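Local coordinates for Thiol:disulfide interchange protein (Proteus mirabilis, PDB 4OD7), which probably acts as a periplasmic thiol:disulfide oxidoreductase of the DsbA type, introducing disulfide bonds into folding proteins, at residues C35-F38 and S39-K43. The protein carries 1 engineered substitution. Numbering follows the deposited sequence.
Sequences CYQF and SEVYK
Ser39 turns back on Cys35 one turn down the active-site helix of a DsbA-type thioredoxin fold, the helix that opens with the redox motif; its first cysteine is the engineered Ser32 here, so the redox disulfide is absent. Backbone N and side-chain OG of Ser39 both donate hydrogen bonds to Cys35 O, at 2.9 Å and 3.0 Å, from opposite faces of the carbonyl plane. With chi1 at 69°, OG sits between the backbone N and the carbonyl carbon, which turns it back to the carbonyl one turn earlier, so that the hydroxyl of this buried residue, beside Phe94 of helix 86-99, has an acceptor within its own helix. Glu40 keeps the alpha-helical bond from its N to Tyr36 O, while the aliphatic start of its side chain lies against the tyrosine ring, CB 3.4 Å from Tyr36 CE1. The chain then bends at chi2, and the side chain also touches Pro91 and Phe94. Val41 lies in a wider pi-type turn: its N reaches Tyr36 O only weakly, and methyl CG2 packs on Tyr36 CE2 at 3.8 Å, a branched apolar group that adds to the contact Glu40 makes with the ring. Tyr42 completes the wide turn with a nearly straight bond (169°) from its N to Gln37 O. The side chains of Gln37 and Tyr42 each pack on an apolar side chain of the bound peptide. Lys43, with positive phi, leaves the helical conformation and stands at the N-cap position before helix 44-51, and its O accepts a hydrogen bond from Thr47 OG1. Gln37 OE1 lies over one face of the Tyr42 ring, offset toward the rim, 3.4 Å from Tyr42 CZ, with the amide plane inclined 65° to the ring.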
ATOM      1  N   CYS A  35      -5.929   2.264   6.349  1.00 15.18           N
ATOM      2  CA  CYS A  35      -5.581   1.545   5.137  1.00 15.01           C
ATOM      3  C   CYS A  35      -6.683   0.598   4.702  1.00 14.79           C
ATOM      4  O   CYS A  35      -7.015   0.526   3.528  1.00 14.68           O
ATOM      5  CB  CYS A  35      -4.316   0.778   5.399  1.00 15.00           C
ATOM      6  SG  CYS A  35      -2.927   1.806   5.385  1.00 16.36           S
ATOM      7  N   TYR A  36      -7.310  -0.054   5.665  1.00 12.13           N
ATOM      8  CA  TYR A  36      -8.412  -0.935   5.348  1.00 13.66           C
ATOM      9  C   TYR A  36      -9.549  -0.163   4.747  1.00 14.54           C
ATOM     10  O   TYR A  36     -10.104  -0.474   3.696  1.00 14.20           O
ATOM     11  CB  TYR A  36      -8.895  -1.665   6.604  1.00 15.59           C
ATOM     12  CG  TYR A  36     -10.020  -2.626   6.327  1.00 17.87           C
ATOM     13  CD1 TYR A  36      -9.829  -3.769   5.570  1.00 20.88           C
ATOM     14  CD2 TYR A  36     -11.288  -2.352   6.778  1.00 19.50           C
ATOM     15  CE1 TYR A  36     -10.862  -4.611   5.298  1.00 19.80           C
ATOM     16  CE2 TYR A  36     -12.323  -3.193   6.530  1.00 20.68           C
ATOM     17  CZ  TYR A  36     -12.110  -4.319   5.794  1.00 24.64           C
ATOM     18  OH  TYR A  36     -13.188  -5.133   5.550  1.00 30.29           O
ATOM     19  N   GLN A  37      -9.900   0.886   5.446  1.00 14.46           N
ATOM     20  CA  GLN A  37     -10.914   1.766   4.944  1.00 16.88           C
ATOM     21  C   GLN A  37     -10.623   2.285   3.476  1.00 15.35           C
ATOM     22  O   GLN A  37     -11.471   2.257   2.630  1.00 16.63           O
ATOM     23  CB  GLN A  37     -10.980   2.926   5.879  1.00 19.85           C
ATOM     24  CG  GLN A  37     -12.041   3.038   6.908  1.00 25.04           C
ATOM     25  CD  GLN A  37     -13.352   3.323   6.274  1.00 19.38           C
ATOM     26  OE1 GLN A  37     -13.458   3.746   5.147  1.00 21.57           O
ATOM     27  NE2 GLN A  37     -14.341   3.089   6.983  1.00 23.48           N
ATOM     28  N   PHE A  38      -9.403   2.739   3.222  1.00 14.72           N
ATOM     29  CA  PHE A  38      -8.962   3.344   1.950  1.00 16.61           C
ATOM     30  C   PHE A  38      -8.987   2.321   0.792  1.00 17.26           C
ATOM     31  O   PHE A  38      -9.476   2.599  -0.300  1.00 21.28           O
ATOM     32  CB  PHE A  38      -7.545   3.888   2.103  1.00 18.93           C
ATOM     33  CG  PHE A  38      -7.130   4.915   1.047  1.00 19.86           C
ATOM     34  CD1 PHE A  38      -7.436   6.269   1.167  1.00 21.87           C
ATOM     35  CD2 PHE A  38      -6.416   4.519  -0.050  1.00 22.65           C
ATOM     36  CE1 PHE A  38      -7.028   7.163   0.244  1.00 22.14           C
ATOM     37  CE2 PHE A  38      -5.975   5.445  -1.004  1.00 21.03           C
ATOM     38  CZ  PHE A  38      -6.286   6.741  -0.860  1.00 24.41           C
ATOM     39  N   SER A  39      -8.420   1.137   1.028  1.00 18.39           N
ATOM     40  CA  SER A  39      -8.234   0.204  -0.062  1.00 18.64           C
ATOM     41  C   SER A  39      -9.308  -0.890  -0.121  1.00 22.48           C
ATOM     42  O   SER A  39      -9.700  -1.271  -1.215  1.00 29.56           O
ATOM     43  CB  SER A  39      -6.864  -0.433   0.068  1.00 19.45           C
ATOM     44  OG  SER A  39      -6.799  -1.278   1.186  1.00 22.77           O
ATOM     45  N   GLU A  40      -9.813  -1.391   1.002  1.00 19.23           N
ATOM     46  CA  GLU A  40     -10.740  -2.529   0.970  1.00 18.33           C
ATOM     47  C   GLU A  40     -12.185  -2.126   0.908  1.00 22.11           C
ATOM     48  O   GLU A  40     -12.996  -2.835   0.323  1.00 25.35           O
ATOM     49  CB  GLU A  40     -10.529  -3.464   2.158  1.00 17.55           C
ATOM     50  CG  GLU A  40      -9.198  -4.189   2.252  1.00 19.34           C
ATOM     51  CD  GLU A  40      -9.084  -5.215   1.171  1.00 20.12           C
ATOM     52  OE1 GLU A  40      -9.961  -6.087   1.200  1.00 24.69           O
ATOM     53  OE2 GLU A  40      -8.147  -5.242   0.351  1.00 25.80           O
ATOM     54  N   VAL A  41     -12.519  -0.983   1.501  1.00 24.00           N
ATOM     55  CA  VAL A  41     -13.912  -0.477   1.511  1.00 23.52           C
ATOM     56  C   VAL A  41     -14.128   0.528   0.373  1.00 24.22           C
ATOM     57  O   VAL A  41     -14.978   0.320  -0.485  1.00 25.58           O
ATOM     58  CB  VAL A  41     -14.286   0.194   2.892  1.00 18.70           C
ATOM     59  CG1 VAL A  41     -15.734   0.680   2.877  1.00 21.59           C
ATOM     60  CG2 VAL A  41     -14.035  -0.769   4.082  1.00 18.07           C
ATOM     61  N   TYR A  42     -13.380   1.618   0.382  1.00 20.37           N
ATOM     62  CA  TYR A  42     -13.535   2.667  -0.614  1.00 22.31           C
ATOM     63  C   TYR A  42     -12.858   2.310  -1.937  1.00 22.96           C
ATOM     64  O   TYR A  42     -13.219   2.863  -2.970  1.00 23.46           O
ATOM     65  CB  TYR A  42     -12.953   3.999  -0.116  1.00 20.53           C
ATOM     66  CG  TYR A  42     -13.677   4.660   1.047  1.00 21.23           C
ATOM     67  CD1 TYR A  42     -14.992   4.355   1.364  1.00 19.87           C
ATOM     68  CD2 TYR A  42     -13.046   5.655   1.790  1.00 22.66           C
ATOM     69  CE1 TYR A  42     -15.634   4.982   2.407  1.00 20.14           C
ATOM     70  CE2 TYR A  42     -13.685   6.292   2.837  1.00 21.51           C
ATOM     71  CZ  TYR A  42     -14.978   5.966   3.142  1.00 20.49           C
ATOM     72  OH  TYR A  42     -15.613   6.624   4.182  1.00 21.02           O
ATOM     73  N   LYS A  43     -11.859   1.424  -1.890  1.00 21.38           N
ATOM     74  CA  LYS A  43     -11.144   0.977  -3.087  1.00 23.16           C
ATOM     75  C   LYS A  43     -10.479   2.148  -3.828  1.00 25.19           C
ATOM     76  O   LYS A  43     -10.574   2.258  -5.034  1.00 28.64           O
ATOM     77  CB  LYS A  43     -12.136   0.256  -4.002  1.00 24.28           C
ATOM     78  CG  LYS A  43     -12.834  -0.937  -3.349  1.00 28.40           C
ATOM     79  CD  LYS A  43     -13.865  -1.504  -4.265  1.00 32.09           C
ATOM     80  CE  LYS A  43     -14.655  -2.639  -3.675  1.00 34.12           C
ATOM     81  NZ  LYS A  43     -15.297  -3.432  -4.790  1.00 37.76           N
TER